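Local coordinates for capsid polyprotein (Turkey astrovirus 2, PDB 3TS3), which forms the globular spike (projection) domain of the astrovirus capsid protein, which as part of the whole polyprotein probably self-assembles into an icosahedral shell, at residues 102-110 with 158-166; 25-34 with 111-119. All blocks are in the same frame, centred on the assembly; numbering follows the deposited sequence.

Contact 1: residues 102-110 with 158-166; sequences MKTLKQHIK and YRTSDEKYI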
loop_
_atom_site.group_PDB
_atom_site.type_symbol
_atom_site.label_atom_id
_atom_site.label_comp_id
_atom_site.label_asym_id
_atom_site.label_seq_id
_atom_site.Cartn_x
_atom_site.Cartn_y
_atom_site.Cartn_z
ATOM N N MET C 102 3.286 -10.229 8.606
ATOM C CA MET C 102 4.153 -9.927 9.731
ATOM C C MET C 102 4.411 -11.212 10.517
ATOM O O MET C 102 5.481 -11.413 11.052
ATOM C CB MET C 102 3.582 -8.819 10.615
ATOM C CG MET C 102 3.597 -7.416 9.972
ATOM S SD MET C 102 5.223 -6.848 9.372
ATOM C CE MET C 102 5.075 -7.262 7.622
ATOM N N LYS C 103 3.414 -12.082 10.588
ATOM C CA LYS C 103 3.613 -13.342 11.292
ATOM C C LYS C 103 4.671 -14.239 10.648
ATOM O O LYS C 103 5.564 -14.721 11.318
ATOM C CB LYS C 103 2.290 -14.107 11.364
ATOM C CG LYS C 103 2.407 -15.471 12.009
ATOM C CD LYS C 103 1.140 -16.282 11.858
ATOM C CE LYS C 103 0.015 -15.708 12.674
ATOM N NZ LYS C 103 -1.112 -16.681 12.682
ATOM N N THR C 104 4.575 -14.455 9.344
ATOM C CA THR C 104 5.574 -15.262 8.644
ATOM C C THR C 104 6.962 -14.605 8.670
ATOM O O THR C 104 7.986 -15.270 8.691
ATOM C CB THR C 104 5.157 -15.653 7.210
ATOM O OG1 THR C 104 5.136 -14.497 6.380
ATOM C CG2 THR C 104 3.787 -16.321 7.195
ATOM N N LEU C 105 6.975 -13.284 8.680
ATOM C CA LEU C 105 8.222 -12.536 8.668
ATOM C C LEU C 105 9.035 -12.791 9.937
ATOM O O LEU C 105 10.231 -12.573 9.962
ATOM C CB LEU C 105 7.960 -11.047 8.460
ATOM C CG LEU C 105 9.177 -10.163 8.160
ATOM C CD1 LEU C 105 9.955 -10.633 6.936
ATOM C CD2 LEU C 105 8.716 -8.733 7.996
ATOM N N LYS C 106 8.375 -13.286 10.973
ATOM C CA LYS C 106 9.052 -13.555 12.241
ATOM C C LYS C 106 10.126 -14.611 12.019
ATOM O O LYS C 106 11.094 -14.687 12.750
ATOM C CB LYS C 106 8.075 -14.012 13.326
ATOM C CG LYS C 106 7.184 -12.917 13.866
ATOM C CD LYS C 106 6.300 -13.413 15.005
ATOM C CE LYS C 106 5.412 -12.288 15.519
ATOM N NZ LYS C 106 4.507 -12.730 16.618
ATOM N N GLN C 107 9.931 -15.427 11.000
ATOM C CA GLN C 107 10.894 -16.463 10.657
ATOM C C GLN C 107 12.223 -15.881 10.196
ATOM O O GLN C 107 13.244 -16.549 10.226
ATOM C CB GLN C 107 10.340 -17.380 9.576
ATOM C CG GLN C 107 9.138 -18.170 10.002
ATOM C CD GLN C 107 8.371 -18.743 8.827
ATOM O OE1 GLN C 107 8.956 -19.261 7.881
ATOM N NE2 GLN C 107 7.056 -18.658 8.895
ATOM N N HIS C 108 12.181 -14.654 9.704
ATOM C CA HIS C 108 13.355 -14.038 9.101
ATOM C C HIS C 108 13.825 -12.717 9.702
ATOM O O HIS C 108 14.886 -12.225 9.348
ATOM C CB HIS C 108 13.065 -13.825 7.615
ATOM C CG HIS C 108 12.427 -15.010 6.965
ATOM N ND1 HIS C 108 13.133 -16.146 6.637
ATOM C CD2 HIS C 108 11.142 -15.249 6.613
ATOM C CE1 HIS C 108 12.309 -17.030 6.101
ATOM N NE2 HIS C 108 11.097 -16.510 6.077
ATOM N N ILE C 109 13.023 -12.141 10.584
ATOM C CA ILE C 109 13.277 -10.801 11.098
ATOM C C ILE C 109 14.578 -10.699 11.889
ATOM O O ILE C 109 15.184 -9.646 11.944
ATOM C CB ILE C 109 12.051 -10.212 11.844
ATOM C CG1 ILE C 109 12.202 -8.703 12.037
ATOM C CG2 ILE C 109 11.798 -10.931 13.160
ATOM C CD1 ILE C 109 12.267 -7.917 10.754
ATOM N N LYS C 110 14.995 -11.810 12.475
ATOM C CA LYS C 110 16.224 -11.849 13.252
ATOM C C LYS C 110 17.383 -12.458 12.471
ATOM O O LYS C 110 18.370 -12.873 13.054
ATOM C CB LYS C 110 16.017 -12.574 14.582
ATOM C CG LYS C 110 14.984 -11.923 15.476
ATOM C CD LYS C 110 14.924 -12.640 16.803
ATOM C CE LYS C 110 13.723 -12.221 17.611
ATOM N NZ LYS C 110 13.657 -12.990 18.895
ATOM N N TYR C 158 11.696 -4.258 14.895
ATOM C CA TYR C 158 10.975 -5.349 15.509
ATOM C C TYR C 158 11.302 -5.237 16.992
ATOM O O TYR C 158 12.435 -5.477 17.396
ATOM C CB TYR C 158 11.403 -6.701 14.946
ATOM C CG TYR C 158 10.602 -7.868 15.488
ATOM C CD1 TYR C 158 9.245 -7.950 15.282
ATOM C CD2 TYR C 158 11.214 -8.884 16.187
ATOM C CE1 TYR C 158 8.510 -9.001 15.771
ATOM C CE2 TYR C 158 10.489 -9.943 16.678
ATOM C CZ TYR C 158 9.134 -10.001 16.466
ATOM O OH TYR C 158 8.403 -11.058 16.955
ATOM N N ARG C 159 10.304 -4.877 17.795
ATOM C CA ARG C 159 10.512 -4.764 19.234
ATOM C C ARG C 159 10.264 -6.145 19.812
ATOM O O ARG C 159 9.137 -6.549 20.039
ATOM C CB ARG C 159 9.559 -3.737 19.849
ATOM C CG ARG C 159 9.817 -3.460 21.331
ATOM C CD ARG C 159 8.680 -2.697 22.007
ATOM N NE ARG C 159 8.537 -1.327 21.531
ATOM C CZ ARG C 159 7.394 -0.779 21.140
ATOM N NH1 ARG C 159 6.270 -1.480 21.150
ATOM N NH2 ARG C 159 7.382 0.478 20.732
ATOM N N THR C 160 11.352 -6.853 20.064
ATOM C CA THR C 160 11.315 -8.246 20.472
ATOM C C THR C 160 10.565 -8.470 21.776
ATOM O O THR C 160 9.935 -9.496 21.946
ATOM C CB THR C 160 12.730 -8.847 20.578
ATOM O OG1 THR C 160 13.476 -8.152 21.574
ATOM C CG2 THR C 160 13.456 -8.720 19.261
ATOM N N SER C 161 10.612 -7.501 22.679
ATOM C CA SER C 161 9.994 -7.673 23.985
ATOM C C SER C 161 8.496 -7.926 23.894
ATOM O O SER C 161 7.959 -8.702 24.667
ATOM C CB SER C 161 10.262 -6.465 24.882
ATOM O OG SER C 161 9.721 -5.278 24.334
ATOM N N ASP C 162 7.812 -7.239 22.986
ATOM C CA ASP C 162 6.386 -7.485 22.791
ATOM C C ASP C 162 6.014 -7.995 21.387
ATOM O O ASP C 162 4.852 -7.999 21.023
ATOM C CB ASP C 162 5.539 -6.278 23.197
ATOM C CG ASP C 162 5.867 -5.048 22.402
ATOM O OD1 ASP C 162 6.674 -5.167 21.475
ATOM O OD2 ASP C 162 5.320 -3.974 22.703
ATOM N N GLU C 163 7.010 -8.406 20.612
ATOM C CA GLU C 163 6.832 -8.975 19.261
ATOM C C GLU C 163 6.036 -8.089 18.353
ATOM O O GLU C 163 5.204 -8.541 17.580
ATOM C CB GLU C 163 6.243 -10.393 19.336
ATOM C CG GLU C 163 7.113 -11.340 20.139
ATOM C CD GLU C 163 6.699 -12.788 20.018
ATOM O OE1 GLU C 163 6.023 -13.154 19.034
ATOM O OE2 GLU C 163 7.077 -13.572 20.913
ATOM N N LYS C 164 6.340 -6.800 18.405
ATOM C CA LYS C 164 5.656 -5.819 17.577
ATOM C C LYS C 164 6.569 -5.219 16.519
ATOM O O LYS C 164 7.716 -4.903 16.787
ATOM C CB LYS C 164 5.079 -4.685 18.432
ATOM C CG LYS C 164 3.801 -5.025 19.179
ATOM C CD LYS C 164 3.182 -3.750 19.716
ATOM C CE LYS C 164 1.964 -4.030 20.555
ATOM N NZ LYS C 164 1.414 -2.776 21.119
ATOM N N TYR C 165 6.036 -5.059 15.317
ATOM C CA TYR C 165 6.764 -4.396 14.248
ATOM C C TYR C 165 6.385 -2.928 14.334
ATOM O O TYR C 165 5.223 -2.569 14.231
ATOM C CB TYR C 165 6.351 -4.950 12.887
ATOM C CG TYR C 165 6.812 -6.360 12.607
ATOM C CD1 TYR C 165 6.076 -7.452 13.028
ATOM C CD2 TYR C 165 7.970 -6.588 11.899
ATOM C CE1 TYR C 165 6.499 -8.729 12.761
ATOM C CE2 TYR C 165 8.395 -7.845 11.634
ATOM C CZ TYR C 165 7.650 -8.917 12.060
ATOM O OH TYR C 165 8.084 -10.173 11.786
ATOM N N ILE C 166 7.386 -2.089 14.549
ATOM C CA ILE C 166 7.153 -0.682 14.762
ATOM C C ILE C 166 7.672 0.132 13.599
ATOM O O ILE C 166 8.844 0.091 13.291
ATOM C CB ILE C 166 7.881 -0.216 16.033
ATOM C CG1 ILE C 166 7.412 -1.037 17.234
ATOM C CG2 ILE C 166 7.681 1.267 16.256
ATOM C CD1 ILE C 166 5.944 -0.865 17.541
HETATM O O HOH W 1 3.213 -10.422 17.285
#
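The Tyr165 ring is sandwiched between Met102 SD, 3.7 Å from the ring centroid and nearly on its normal, and Tyr158 CD1 on the opposite face; the sulfur makes a Met-aromatic contact. Lys106 CG lies at the edge of this ring, near its hydroxyl. The Tyr158 ring has Ile109 CG2 over one face, a CH-pi contact 4.0 Å from CG2 to the centroid, and Lys110 CE at its edge. Bends at chi2 (-55°) and chi3 of Met102 fold the thioether back across Tyr165, while Met102 CB reaches Tyr165 CE1 at 3.6 Å. Ile109 CG1 touches both tyrosines, 3.6 Å from Tyr158 CB and 3.9 Å from Tyr165 CE2. The Leu105 CD2 methyl lies obliquely beside Tyr165. Beyond CG the Lys106 chain is fully extended; it crosses Tyr158 at about a right angle, with CE 3.5 Å from Tyr158 OH. In the modelled conformer of Glu163, which also has an alternate, Lys106 NZ forms a salt bridge with Glu163 OE1 at 2.9 Å. A water accepts from Lys106 NZ and donates to Glu163 O. Glu163 and Lys164 both face Arg159, forming a G1 beta bulge in the hairpin of strands 153-159 and 164-171. Apolar, sulfur and CH-pi packing thus holds the buried part of the contact, while the charged pair at its more exposed margin probably adds a weaker, solvent-screened tie.

Contact 2: residues 25-34 with 111-119; sequences RVSTTETGVF and DYTEPAIQK. With SO4 (sulfate ion), chain I.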
loop_
_atom_site.group_PDB
_atom_site.type_symbol
_atom_site.label_atom_id
_atom_site.label_comp_id
_atom_site.label_asym_id
_atom_site.label_seq_id
_atom_site.Cartn_x
_atom_site.Cartn_y
_atom_site.Cartn_z
ATOM N N ARG C 25 16.266 -17.411 -2.939
ATOM C CA ARG C 25 16.471 -16.205 -2.152
ATOM C C ARG C 25 16.712 -15.001 -3.046
ATOM O O ARG C 25 17.414 -15.094 -4.039
ATOM C CB ARG C 25 17.667 -16.370 -1.211
ATOM C CG ARG C 25 17.958 -15.131 -0.376
ATOM C CD ARG C 25 19.084 -15.356 0.627
ATOM N NE ARG C 25 19.503 -14.090 1.210
ATOM C CZ ARG C 25 20.532 -13.367 0.786
ATOM N NH1 ARG C 25 21.276 -13.790 -0.219
ATOM N NH2 ARG C 25 20.816 -12.217 1.369
ATOM N N VAL C 26 16.122 -13.878 -2.669
ATOM C CA VAL C 26 16.388 -12.616 -3.328
ATOM C C VAL C 26 17.094 -11.775 -2.277
ATOM O O VAL C 26 16.563 -11.545 -1.215
ATOM C CB VAL C 26 15.089 -11.936 -3.793
ATOM C CG1 VAL C 26 15.375 -10.542 -4.350
ATOM C CG2 VAL C 26 14.417 -12.787 -4.852
ATOM N N SER C 27 18.304 -11.328 -2.569
ATOM C CA SER C 27 19.063 -10.582 -1.576
ATOM C C SER C 27 18.435 -9.242 -1.235
ATOM O O SER C 27 17.872 -8.587 -2.090
ATOM C CB SER C 27 20.501 -10.359 -2.030
ATOM O OG SER C 27 21.185 -9.560 -1.088
ATOM N N THR C 28 18.582 -8.841 0.022
ATOM C CA THR C 28 18.038 -7.581 0.515
ATOM C C THR C 28 19.034 -6.422 0.436
ATOM O O THR C 28 18.794 -5.370 0.990
ATOM C CB THR C 28 17.483 -7.693 1.949
ATOM O OG1 THR C 28 18.504 -8.149 2.843
ATOM C CG2 THR C 28 16.308 -8.652 1.988
ATOM N N THR C 29 20.153 -6.632 -0.248
ATOM C CA THR C 29 21.135 -5.569 -0.407
ATOM C C THR C 29 20.605 -4.378 -1.189
ATOM O O THR C 29 20.898 -3.243 -0.846
ATOM C CB THR C 29 22.382 -6.045 -1.142
ATOM O OG1 THR C 29 22.988 -7.105 -0.415
ATOM C CG2 THR C 29 23.371 -4.905 -1.254
ATOM N N GLU C 30 19.858 -4.639 -2.255
ATOM C CA GLU C 30 19.322 -3.564 -3.079
ATOM C C GLU C 30 18.105 -2.870 -2.501
ATOM O O GLU C 30 17.262 -3.481 -1.853
ATOM C CB GLU C 30 18.906 -4.033 -4.481
ATOM C CG GLU C 30 19.736 -5.073 -5.170
ATOM C CD GLU C 30 18.903 -5.813 -6.216
ATOM O OE1 GLU C 30 18.110 -5.155 -6.930
ATOM O OE2 GLU C 30 19.013 -7.052 -6.307
ATOM N N THR C 31 17.992 -1.600 -2.834
ATOM C CA THR C 31 16.824 -0.819 -2.542
ATOM C C THR C 31 15.638 -1.399 -3.309
ATOM O O THR C 31 15.780 -1.884 -4.420
ATOM C CB THR C 31 17.040 0.627 -3.020
ATOM O OG1 THR C 31 17.779 1.355 -2.033
ATOM C CG2 THR C 31 15.720 1.321 -3.293
ATOM N N GLY C 32 14.465 -1.344 -2.697
ATOM C CA GLY C 32 13.230 -1.733 -3.352
ATOM C C GLY C 32 12.937 -3.202 -3.567
ATOM O O GLY C 32 12.125 -3.533 -4.413
ATOM N N VAL C 33 13.574 -4.070 -2.789
ATOM C CA VAL C 33 13.298 -5.535 -2.955
ATOM C C VAL C 33 12.102 -5.999 -2.088
ATOM O O VAL C 33 11.475 -6.981 -2.453
ATOM C CB VAL C 33 14.553 -6.339 -2.538
ATOM C CG1 VAL C 33 14.285 -7.813 -2.607
ATOM C CG2 VAL C 33 15.742 -5.979 -3.435
ATOM N N PHE C 34 11.710 -5.179 -1.122
ATOM C CA PHE C 34 10.437 -5.410 -0.440
ATOM C C PHE C 34 9.697 -4.124 -0.080
ATOM O O PHE C 34 10.297 -3.088 0.159
ATOM C CB PHE C 34 10.546 -6.352 0.751
ATOM C CG PHE C 34 11.459 -5.867 1.838
ATOM C CD1 PHE C 34 10.970 -5.141 2.909
ATOM C CD2 PHE C 34 12.795 -6.187 1.817
ATOM C CE1 PHE C 34 11.807 -4.723 3.914
ATOM C CE2 PHE C 34 13.628 -5.768 2.824
ATOM C CZ PHE C 34 13.133 -5.041 3.868
ATOM N N ASP C 111 17.253 -12.509 11.151
ATOM C CA ASP C 111 18.319 -13.018 10.304
ATOM C C ASP C 111 19.272 -11.879 9.980
ATOM O O ASP C 111 19.181 -11.259 8.936
ATOM C CB ASP C 111 17.767 -13.605 9.009
ATOM C CG ASP C 111 18.847 -14.223 8.165
ATOM O OD1 ASP C 111 19.996 -14.248 8.644
ATOM O OD2 ASP C 111 18.558 -14.658 7.039
ATOM N N TYR C 112 20.196 -11.648 10.900
ATOM C CA TYR C 112 21.141 -10.538 10.841
ATOM C C TYR C 112 22.117 -10.642 9.684
ATOM O O TYR C 112 22.772 -9.678 9.330
ATOM C CB TYR C 112 21.833 -10.340 12.187
ATOM C CG TYR C 112 20.852 -9.954 13.275
ATOM C CD1 TYR C 112 20.254 -8.708 13.282
ATOM C CD2 TYR C 112 20.513 -10.843 14.282
ATOM C CE1 TYR C 112 19.359 -8.359 14.256
ATOM C CE2 TYR C 112 19.622 -10.500 15.260
ATOM C CZ TYR C 112 19.044 -9.259 15.244
ATOM O OH TYR C 112 18.149 -8.918 16.224
ATOM N N THR C 113 22.206 -11.820 9.094
ATOM C CA THR C 113 23.004 -11.996 7.892
ATOM C C THR C 113 22.409 -11.262 6.676
ATOM O O THR C 113 23.128 -10.904 5.763
ATOM C CB THR C 113 23.346 -13.465 7.605
ATOM O OG1 THR C 113 22.197 -14.137 7.100
ATOM C CG2 THR C 113 23.819 -14.144 8.874
ATOM N N GLU C 114 21.097 -11.028 6.672
ATOM C CA GLU C 114 20.499 -10.263 5.581
ATOM C C GLU C 114 21.020 -8.836 5.651
ATOM O O GLU C 114 21.000 -8.223 6.704
ATOM C CB GLU C 114 18.971 -10.236 5.697
ATOM C CG GLU C 114 18.266 -11.493 5.261
ATOM C CD GLU C 114 18.301 -11.719 3.761
ATOM O OE1 GLU C 114 18.720 -10.815 3.012
ATOM O OE2 GLU C 114 17.888 -12.812 3.351
ATOM N N PRO C 115 21.426 -8.287 4.517
ATOM C CA PRO C 115 21.998 -6.942 4.487
ATOM C C PRO C 115 21.016 -5.892 5.001
ATOM O O PRO C 115 21.426 -4.946 5.649
ATOM C CB PRO C 115 22.295 -6.735 3.007
ATOM C CG PRO C 115 22.618 -8.106 2.522
ATOM C CD PRO C 115 21.692 -9.020 3.267
ATOM N N ALA C 116 19.734 -6.075 4.725
ATOM C CA ALA C 116 18.720 -5.121 5.167
ATOM C C ALA C 116 18.602 -5.009 6.682
ATOM O O ALA C 116 18.255 -3.964 7.201
ATOM C CB ALA C 116 17.359 -5.426 4.550
ATOM N N ILE C 117 18.864 -6.102 7.385
ATOM C CA ILE C 117 18.609 -6.128 8.810
ATOM C C ILE C 117 19.833 -5.801 9.637
ATOM O O ILE C 117 20.869 -6.418 9.495
ATOM C CB ILE C 117 18.056 -7.493 9.266
ATOM C CG1 ILE C 117 16.887 -7.932 8.383
ATOM C CG2 ILE C 117 17.666 -7.439 10.742
ATOM C CD1 ILE C 117 16.428 -9.340 8.674
ATOM N N GLN C 118 19.669 -4.840 10.529
ATOM C CA GLN C 118 20.747 -4.407 11.404
ATOM C C GLN C 118 20.310 -4.511 12.858
ATOM O O GLN C 118 19.148 -4.747 13.144
ATOM C CB GLN C 118 21.199 -2.982 11.079
ATOM C CG GLN C 118 21.572 -2.760 9.624
ATOM C CD GLN C 118 22.875 -3.427 9.220
ATOM O OE1 GLN C 118 23.648 -3.867 10.055
ATOM N NE2 GLN C 118 23.123 -3.485 7.928
ATOM N N LYS C 119 21.263 -4.357 13.770
ATOM C CA LYS C 119 20.980 -4.460 15.186
ATOM C C LYS C 119 20.912 -3.065 15.748
ATOM O O LYS C 119 21.853 -2.305 15.641
ATOM C CB LYS C 119 22.082 -5.245 15.899
ATOM C CG LYS C 119 22.140 -6.710 15.516
ATOM C CD LYS C 119 23.295 -7.425 16.184
ATOM C CE LYS C 119 23.257 -8.913 15.898
ATOM N NZ LYS C 119 24.159 -9.670 16.797
HETATM S S SO4 I . 24.099 -11.257 -0.170
HETATM O O1 SO4 I . 25.521 -11.248 0.183
HETATM O O2 SO4 I . 23.296 -11.169 1.042
HETATM O O3 SO4 I . 23.830 -10.116 -1.041
HETATM O O4 SO4 I . 23.785 -12.487 -0.895
HETATM O O HOH W 2 15.954 -12.582 1.328
#
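Glu114 meets Arg25 through a side-on, two-nitrogen salt bridge: Arg25 NE gives a nearly straight bond to Glu114 OE2 (3.0 Å, 171°), and Arg25 NH2 reaches Glu114 OE1, also at 3.0 Å. The guanidinium and carboxylate planes are 39° apart, and both donors come from above the carboxylate plane. Thr28 OG1 donates to Glu114 OE1 from the opposite face (2.7 Å), so two donors grip that oxygen. Thr28 OG1 in turn accepts from Ala116 N (3.1 Å), bridging the Glu114 carboxylate and the backbone. Its chi1 of 58° sets OG1 between the backbone N and carbonyl carbon, turned to both partners. Next in the shell, Ala116 CB packs tightly on Thr28 CB and meets the edge of Phe34, whose ring also touches Ile144 and Met146 of strand 142-148. On the outer side, Arg25 NH1 and NH2 bind two oxygens of a sulfate, probably from the crystallisation liquor; Ser27 OG donates to sulfate O3 at 2.7 Å. Ser27 OG also accepts from Thr29 N, closing an ST turn. Across the contact, Glu114 ends one type I turn, 111-114, and begins another, 114-117, whose Pro115 packs against Thr29. The arrangement is a loop-to-loop contact in the spike domain, an ST turn facing two consecutive type I beta turns that share Glu114 and lead into strand 117-119.

Segment 111-119 of contact 2 follows directly on segment 102-110 of contact 1; along the sequence the order is 25-34, 102-110, 111-119, 158-166, so the segments of the two contacts alternate along the chain. Their centres lie 15 Å apart, and they touch where Ile117 CD1 packs against the backbone oxygens of His108 and Ile109. Both reach the large antiparallel sheet: contact 1 through the hairpin of strands 153-159 and 164-171, contact 2 through strands 34-37 and 117-119. Strand 142-148 bridges them, pairing with both 117-119 and 153-159. The linker between strands 98-101 and 117-119 is thereby fastened to that hairpin and to the 25-34 loop leading into strand 34-37.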